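Local coordinates for pirin-like protein YhaK (Escherichia coli, PDB 2VEC) that belongs to the pirin family of bicupins, lacks quercetin 2,3-dioxygenase activity and is probably a redox-sensitive cytosolic protein that carries a reactive cysteine, at residues 138-143 with 182-187; 156-161 with 246-251; 204-209 with 239-244. All coordinates share one frame; numbering follows the deposited sequence.

From the N terminus, strand 135-143 of the first cupin comes before the end of strand 153-157 and the link after it (156-161), and both find partners in the second cupin. Contact 1 closes a 38-residue loop onto 138-143 by way of strand 183-189. Contact 2 opens at 156-161, inside that loop, and closes only at strand 247-254, so contacts 1 and 2 cross. Contact 3, between 204-209 and 239-244, starts after contact 1 has closed and lies nested within the long loop of contact 2. Strands 183-189, 247-254 and 203-208 are successive neighbours in one sheet. Contacts 1 and 2 tie the two cupins together, while contact 3 joins the two sheets of the second.

Contact 1 (138-143 with 182-187); sequences MQLWLD and VWLHHI
The interface between the two cupin domains of this bicupin is packed here by leucine and valine, where strand 135-143 of the N-terminal cupin faces strand 183-189 of the C-terminal one. CD2 of Leu140 meets CD2 of Leu184 tip to tip at 3.8 Å, and CD1 of the same Leu184 lies 4.1 Å from Leu140 CD2, so one methyl rests against both branches of its partner. A residue pair further along, CD1 of Leu142 and CG1 of Val182 also come end to end, at 4.2 Å. CG1 of Val182 stands anti to the backbone N (chi1 164°), which places this branch in front of Leu142. Alternate residues suit the two environments: on the other side of strand 135-143, Trp141 NE1 donates to Gln139 OE1 over 2.7 Å, with the oxygen in the indole plane but the donor well above the amide carbonyl plane. Asn67 also donates to that OE1. Ile252 of strand 247-254, beside strand 183-189, touches Leu140, Val182 and Leu184. With no hydrogen bond between the two segments, the buried aliphatic tips hold them together by van der Waals contact and exclusion of water, without directional bonds.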
# COMPACT_ATOMS: atom_id res chain seq x y z
N MET A 138 -1.84 6.56 -2.64
CA MET A 138 -2.52 5.33 -2.22
C MET A 138 -2.19 5.20 -0.74
O MET A 138 -1.12 5.64 -0.29
CB MET A 138 -2.01 4.16 -3.02
CG MET A 138 -2.49 2.80 -2.52
SD MET A 138 -2.28 1.52 -3.77
CE MET A 138 -3.51 1.99 -5.01
N GLN A 139 -3.13 4.68 0.03
CA GLN A 139 -2.99 4.65 1.49
C GLN A 139 -3.49 3.33 1.95
O GLN A 139 -4.55 2.87 1.47
CB GLN A 139 -3.80 5.81 2.11
CG GLN A 139 -3.80 5.80 3.63
CD GLN A 139 -4.53 6.97 4.21
OE1 GLN A 139 -5.70 6.87 4.55
NE2 GLN A 139 -3.85 8.10 4.32
N LEU A 140 -2.72 2.67 2.83
CA LEU A 140 -3.09 1.42 3.46
C LEU A 140 -3.25 1.68 4.96
O LEU A 140 -2.47 2.47 5.51
CB LEU A 140 -1.93 0.40 3.28
CG LEU A 140 -1.71 -0.36 1.96
CD1 LEU A 140 -1.63 0.52 0.73
CD2 LEU A 140 -0.42 -1.20 2.10
N TRP A 141 -4.24 1.07 5.62
CA TRP A 141 -4.29 1.06 7.09
C TRP A 141 -4.10 -0.39 7.55
O TRP A 141 -4.81 -1.28 7.04
CB TRP A 141 -5.66 1.50 7.65
CG TRP A 141 -6.15 2.89 7.32
CD1 TRP A 141 -5.64 3.79 6.39
CD2 TRP A 141 -7.30 3.50 7.86
NE1 TRP A 141 -6.42 4.93 6.36
CE2 TRP A 141 -7.44 4.78 7.27
CE3 TRP A 141 -8.25 3.10 8.83
CZ2 TRP A 141 -8.49 5.64 7.59
CZ3 TRP A 141 -9.30 3.98 9.15
CH2 TRP A 141 -9.40 5.22 8.55
N LEU A 142 -3.17 -0.62 8.51
CA LEU A 142 -2.97 -1.96 9.12
C LEU A 142 -3.31 -1.84 10.59
O LEU A 142 -2.92 -0.83 11.21
CB LEU A 142 -1.49 -2.38 9.03
CG LEU A 142 -0.99 -2.50 7.57
CD1 LEU A 142 0.57 -2.74 7.55
CD2 LEU A 142 -1.69 -3.68 6.94
N ASP A 143 -3.99 -2.83 11.16
CA ASP A 143 -4.22 -2.83 12.62
C ASP A 143 -2.89 -2.71 13.31
O ASP A 143 -1.90 -3.32 12.86
CB ASP A 143 -4.84 -4.15 13.12
CG ASP A 143 -6.23 -4.43 12.53
OD1 ASP A 143 -7.13 -3.58 12.73
OD2 ASP A 143 -6.39 -5.49 11.89
N VAL A 182 3.89 -8.20 8.67
CA VAL A 182 3.39 -8.00 7.33
C VAL A 182 4.59 -7.71 6.42
O VAL A 182 5.55 -7.07 6.86
CB VAL A 182 2.39 -6.77 7.29
CG1 VAL A 182 2.12 -6.26 5.87
CG2 VAL A 182 1.10 -7.17 7.99
N TRP A 183 4.58 -8.26 5.20
CA TRP A 183 5.66 -7.92 4.24
C TRP A 183 4.97 -7.31 3.05
O TRP A 183 4.03 -7.89 2.51
CB TRP A 183 6.48 -9.15 3.80
CG TRP A 183 7.46 -9.67 4.85
CD1 TRP A 183 8.82 -9.52 4.84
CD2 TRP A 183 7.15 -10.47 5.99
NE1 TRP A 183 9.38 -10.16 5.93
CE2 TRP A 183 8.37 -10.77 6.64
CE3 TRP A 183 5.96 -10.99 6.52
CZ2 TRP A 183 8.44 -11.52 7.81
CZ3 TRP A 183 6.03 -11.76 7.70
CH2 TRP A 183 7.27 -12.02 8.33
N LEU A 184 5.44 -6.14 2.63
CA LEU A 184 4.76 -5.40 1.55
C LEU A 184 5.73 -5.22 0.42
O LEU A 184 6.87 -4.77 0.65
CB LEU A 184 4.36 -4.01 2.04
CG LEU A 184 3.68 -3.06 1.05
CD1 LEU A 184 2.36 -3.70 0.47
CD2 LEU A 184 3.33 -1.66 1.67
N HIS A 185 5.28 -5.57 -0.78
CA HIS A 185 6.13 -5.54 -1.97
C HIS A 185 5.48 -4.61 -2.98
O HIS A 185 4.24 -4.64 -3.17
CB HIS A 185 6.25 -6.93 -2.60
CG HIS A 185 6.74 -7.99 -1.64
ND1 HIS A 185 8.07 -8.34 -1.54
CD2 HIS A 185 6.07 -8.79 -0.79
CE1 HIS A 185 8.21 -9.30 -0.65
NE2 HIS A 185 7.01 -9.60 -0.18
N HIS A 186 6.33 -3.83 -3.64
CA HIS A 186 5.94 -2.93 -4.75
C HIS A 186 6.49 -3.53 -6.02
O HIS A 186 7.68 -3.85 -6.08
CB HIS A 186 6.50 -1.53 -4.51
CG HIS A 186 6.12 -0.53 -5.58
ND1 HIS A 186 7.05 0.21 -6.26
CD2 HIS A 186 4.91 -0.14 -6.06
CE1 HIS A 186 6.45 0.99 -7.15
NE2 HIS A 186 5.14 0.82 -7.03
N ILE A 187 5.63 -3.68 -7.03
CA ILE A 187 5.95 -4.39 -8.28
C ILE A 187 5.83 -3.47 -9.48
O ILE A 187 4.85 -2.79 -9.62
CB ILE A 187 4.95 -5.60 -8.46
CG1 ILE A 187 5.21 -6.65 -7.40
CG2 ILE A 187 5.09 -6.29 -9.87
CD1 ILE A 187 4.17 -6.69 -6.28

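Contact 2 (156-161 with 246-251); sequences LALNMG and PLRALL
A guanidinium group met by two apolar side chains is the striking feature here: Arg248 reaches out from strand 247-254 of the C-terminal cupin and its end meets Leu158 and Met160 in the link between the two cupin domains. The methyl CE of Met160 lies over one face of the guanidinium, 4.0 Å from NH2 and 4.1 Å from both NH1 and CZ of Arg248. CD1 of Leu158 approaches the same NH2 obliquely, at 3.8 Å. These are van der Waals contacts, and a flat, delocalised cation is well suited to accept a methyl on its face while its N-H groups point outward in the plane. Neither Met160 nor Arg248 starts out aimed at the other segment. Met160 turns at its second torsion (chi2 -59°), and Arg248, extended at chi2, bends at chi3 (63°), so that the two ends cross. The polar requirement of Arg248 is met in part by His186 on the neighbouring strand 183-189, whose NE2 is hydrogen-bonded to Arg248 NE; Leu158 and Met160 also touch that histidine, so one imidazole lies beside all three side chains. Flexible, unbranched methionine and arginine suit a place where a loop must be reached from a strand. The link itself is shaped by an Asx turn. Asn159, whose side-chain carbonyl can stand in for a backbone one, receives the N-H of Gly161 on OD1 at 2.9 Å, with an N-H...O angle of 157°.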
# COMPACT_ATOMS: atom_id res chain seq x y z
N LEU A 156 10.62 5.86 2.59
CA LEU A 156 11.41 5.01 1.71
C LEU A 156 11.28 5.49 0.27
O LEU A 156 10.18 5.81 -0.22
CB LEU A 156 10.94 3.52 1.81
CG LEU A 156 11.52 2.48 0.82
CD1 LEU A 156 11.67 1.13 1.49
CD2 LEU A 156 10.61 2.32 -0.43
N ALA A 157 12.40 5.58 -0.43
CA ALA A 157 12.37 5.94 -1.82
C ALA A 157 12.15 4.69 -2.69
O ALA A 157 12.99 3.79 -2.69
CB ALA A 157 13.69 6.67 -2.24
N LEU A 158 11.07 4.66 -3.45
CA LEU A 158 10.77 3.49 -4.30
C LEU A 158 11.79 3.36 -5.41
O LEU A 158 12.04 4.33 -6.15
CB LEU A 158 9.36 3.57 -4.90
CG LEU A 158 8.25 3.66 -3.88
CD1 LEU A 158 6.92 3.92 -4.63
CD2 LEU A 158 8.14 2.35 -3.12
N ASN A 159 12.42 2.20 -5.50
CA ASN A 159 13.43 2.02 -6.53
C ASN A 159 12.85 1.71 -7.91
O ASN A 159 13.57 1.88 -8.90
CB ASN A 159 14.58 1.06 -6.14
CG ASN A 159 14.15 -0.41 -6.03
OD1 ASN A 159 13.30 -0.90 -6.77
ND2 ASN A 159 14.80 -1.14 -5.12
N MET A 160 11.58 1.28 -7.95
CA MET A 160 10.86 1.09 -9.25
C MET A 160 11.40 -0.10 -10.07
O MET A 160 11.18 -0.19 -11.29
CB MET A 160 10.89 2.38 -10.09
CG MET A 160 10.31 3.61 -9.38
SD MET A 160 8.58 3.35 -8.89
CE MET A 160 8.14 4.94 -8.23
N GLY A 161 12.09 -1.03 -9.41
CA GLY A 161 12.59 -2.22 -10.10
C GLY A 161 11.45 -3.24 -10.22
O GLY A 161 10.31 -2.97 -9.84
N PRO A 246 1.64 -2.84 -19.08
CA PRO A 246 2.57 -2.21 -18.13
C PRO A 246 1.92 -2.08 -16.75
O PRO A 246 0.76 -1.70 -16.68
CB PRO A 246 2.83 -0.84 -18.75
CG PRO A 246 2.60 -1.05 -20.25
CD PRO A 246 1.45 -2.04 -20.31
N LEU A 247 2.63 -2.44 -15.68
CA LEU A 247 1.98 -2.70 -14.41
C LEU A 247 2.69 -2.00 -13.24
O LEU A 247 3.91 -1.96 -13.20
CB LEU A 247 2.01 -4.20 -14.16
CG LEU A 247 1.49 -4.72 -12.82
CD1 LEU A 247 -0.03 -4.61 -12.81
CD2 LEU A 247 1.99 -6.14 -12.57
N ARG A 248 1.91 -1.44 -12.31
CA ARG A 248 2.43 -1.18 -10.97
C ARG A 248 1.43 -1.85 -10.05
O ARG A 248 0.20 -1.70 -10.24
CB ARG A 248 2.53 0.30 -10.66
CG ARG A 248 3.75 0.97 -11.29
CD ARG A 248 3.85 2.41 -10.80
NE ARG A 248 4.05 2.54 -9.36
CZ ARG A 248 4.23 3.72 -8.78
NH1 ARG A 248 4.25 4.82 -9.56
NH2 ARG A 248 4.40 3.81 -7.47
N ALA A 249 1.93 -2.60 -9.07
CA ALA A 249 1.06 -3.34 -8.18
C ALA A 249 1.67 -3.45 -6.79
O ALA A 249 2.88 -3.19 -6.60
CB ALA A 249 0.83 -4.76 -8.75
N LEU A 250 0.87 -3.92 -5.85
CA LEU A 250 1.37 -4.25 -4.52
C LEU A 250 1.03 -5.70 -4.26
O LEU A 250 -0.02 -6.20 -4.73
CB LEU A 250 0.63 -3.44 -3.45
CG LEU A 250 0.81 -1.92 -3.46
CD1 LEU A 250 -0.03 -1.26 -2.34
CD2 LEU A 250 2.28 -1.49 -3.36
N LEU A 251 1.89 -6.39 -3.51
CA LEU A 251 1.53 -7.68 -2.97
C LEU A 251 1.79 -7.54 -1.48
O LEU A 251 2.91 -7.15 -1.06
CB LEU A 251 2.38 -8.83 -3.53
CG LEU A 251 1.94 -10.24 -3.05
CD1 LEU A 251 2.26 -11.32 -4.09
CD2 LEU A 251 2.69 -10.58 -1.73

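Contact 3 (204-209 with 239-244); sequences AYLQSI and ITLVAD
Ala204 with Ile239 and Leu206 with Leu241 make the apolar contacts between the two segments, and polar bonds work on the other side of strand 203-208. Ala204 CB touches Ile239 CD1 at 3.8 Å. The small alanine suits this place because the isoleucine reaches further into the gap than the alanine does, its CG1 arm extended (chi2 175°) with CD1 at its end. Next along, Leu206 and Leu241 run alongside each other, pointing opposite ways, and their branches meet at CD1 of Leu206 and CD2 of Leu241, 4.0 Å apart. Leu199 lies against both Ala204 and Ile239, while Ala215 does the same for the two leucines, so all four residues are buried among aliphatic neighbours.

Two of the hydrogen bonds stay within 204-209. Tyr205, whose side chain starts away from the other segment, gives its hydroxyl proton to Gln207 OE1 at 2.7 Å, approaching almost straight in line with the carbonyl bond. The other end of that amide, Gln207 NE2, donates to Ser208 O at 3.0 Å from above the carbonyl plane, and to Gly228 O as well. Glutamine suits this buried place because it can accept at one end and donate at the other, and bonds at both ends fix the rotation of its amide.

Two facing sheets packed through aliphatic side chains are what a beta-sandwich or barrel is built on; here they are those of the C-terminal cupin, a jelly-roll beta-barrel.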
# COMPACT_ATOMS: atom_id res chain seq x y z
N ALA A 204 -2.59 -13.40 1.33
CA ALA A 204 -1.95 -12.34 0.55
C ALA A 204 -3.03 -11.46 -0.02
O ALA A 204 -4.17 -11.94 -0.30
CB ALA A 204 -1.17 -12.92 -0.56
N TYR A 205 -2.70 -10.20 -0.22
CA TYR A 205 -3.60 -9.33 -0.94
C TYR A 205 -2.81 -8.76 -2.11
O TYR A 205 -1.67 -8.26 -1.95
CB TYR A 205 -4.07 -8.19 -0.03
CG TYR A 205 -5.01 -7.22 -0.72
CD1 TYR A 205 -6.34 -7.52 -0.83
CD2 TYR A 205 -4.54 -6.00 -1.21
CE1 TYR A 205 -7.24 -6.65 -1.50
CE2 TYR A 205 -5.44 -5.09 -1.82
CZ TYR A 205 -6.77 -5.46 -1.98
OH TYR A 205 -7.66 -4.62 -2.61
N LEU A 206 -3.44 -8.79 -3.30
CA LEU A 206 -2.86 -8.19 -4.51
C LEU A 206 -3.63 -6.93 -4.87
O LEU A 206 -4.86 -6.96 -4.84
CB LEU A 206 -3.02 -9.17 -5.69
CG LEU A 206 -2.60 -10.62 -5.40
CD1 LEU A 206 -2.69 -11.40 -6.71
CD2 LEU A 206 -1.16 -10.67 -4.88
N GLN A 207 -2.93 -5.87 -5.30
CA GLN A 207 -3.60 -4.62 -5.69
C GLN A 207 -3.01 -4.11 -6.99
O GLN A 207 -1.80 -3.98 -7.11
CB GLN A 207 -3.49 -3.55 -4.58
CG GLN A 207 -4.15 -2.20 -4.98
CD GLN A 207 -5.66 -2.37 -5.17
OE1 GLN A 207 -6.30 -3.06 -4.38
NE2 GLN A 207 -6.22 -1.76 -6.20
N SER A 208 -3.87 -3.83 -7.96
CA SER A 208 -3.43 -3.12 -9.15
C SER A 208 -3.36 -1.62 -8.81
O SER A 208 -4.40 -1.02 -8.41
CB SER A 208 -4.42 -3.38 -10.29
OG SER A 208 -4.27 -2.35 -11.30
N ILE A 209 -2.17 -1.03 -8.95
CA ILE A 209 -2.07 0.44 -8.87
C ILE A 209 -2.38 1.00 -10.26
O ILE A 209 -3.23 1.91 -10.42
CB ILE A 209 -0.68 0.90 -8.38
CG1 ILE A 209 -0.44 0.45 -6.91
CG2 ILE A 209 -0.55 2.44 -8.48
CD1 ILE A 209 1.09 0.59 -6.51
N ILE A 239 3.68 -17.34 -4.91
CA ILE A 239 2.79 -16.70 -5.87
C ILE A 239 3.63 -16.02 -6.96
O ILE A 239 4.63 -15.34 -6.66
CB ILE A 239 1.88 -15.61 -5.22
CG1 ILE A 239 0.93 -16.20 -4.15
CG2 ILE A 239 1.02 -14.98 -6.30
CD1 ILE A 239 0.11 -15.12 -3.40
N THR A 240 3.26 -16.25 -8.21
CA THR A 240 3.92 -15.62 -9.34
C THR A 240 2.93 -14.66 -9.95
O THR A 240 1.78 -15.05 -10.18
CB THR A 240 4.33 -16.64 -10.41
OG1 THR A 240 5.31 -17.51 -9.87
CG2 THR A 240 4.92 -15.93 -11.63
N LEU A 241 3.40 -13.44 -10.21
CA LEU A 241 2.58 -12.40 -10.82
C LEU A 241 3.06 -12.16 -12.22
O LEU A 241 4.27 -12.02 -12.45
CB LEU A 241 2.72 -11.08 -10.05
CG LEU A 241 2.28 -11.09 -8.57
CD1 LEU A 241 2.37 -9.67 -8.06
CD2 LEU A 241 0.88 -11.69 -8.41
N VAL A 242 2.11 -12.02 -13.14
CA VAL A 242 2.49 -11.85 -14.56
C VAL A 242 1.74 -10.65 -15.13
O VAL A 242 0.49 -10.58 -15.03
CB VAL A 242 2.13 -13.10 -15.42
CG1 VAL A 242 2.57 -12.91 -16.89
CG2 VAL A 242 2.75 -14.38 -14.83
N ALA A 243 2.47 -9.71 -15.71
CA ALA A 243 1.85 -8.49 -16.22
C ALA A 243 1.14 -8.72 -17.55
O ALA A 243 1.69 -9.35 -18.45
CB ALA A 243 2.86 -7.35 -16.33
N ASP A 244 -0.09 -8.22 -17.64
CA ASP A 244 -0.84 -8.27 -18.88
C ASP A 244 -0.90 -6.95 -19.58
O ASP A 244 -1.48 -6.85 -20.67
CB ASP A 244 -2.25 -8.76 -18.59
CG ASP A 244 -2.26 -10.17 -18.13
OD1 ASP A 244 -1.65 -11.01 -18.82
OD2 ASP A 244 -2.82 -10.43 -17.06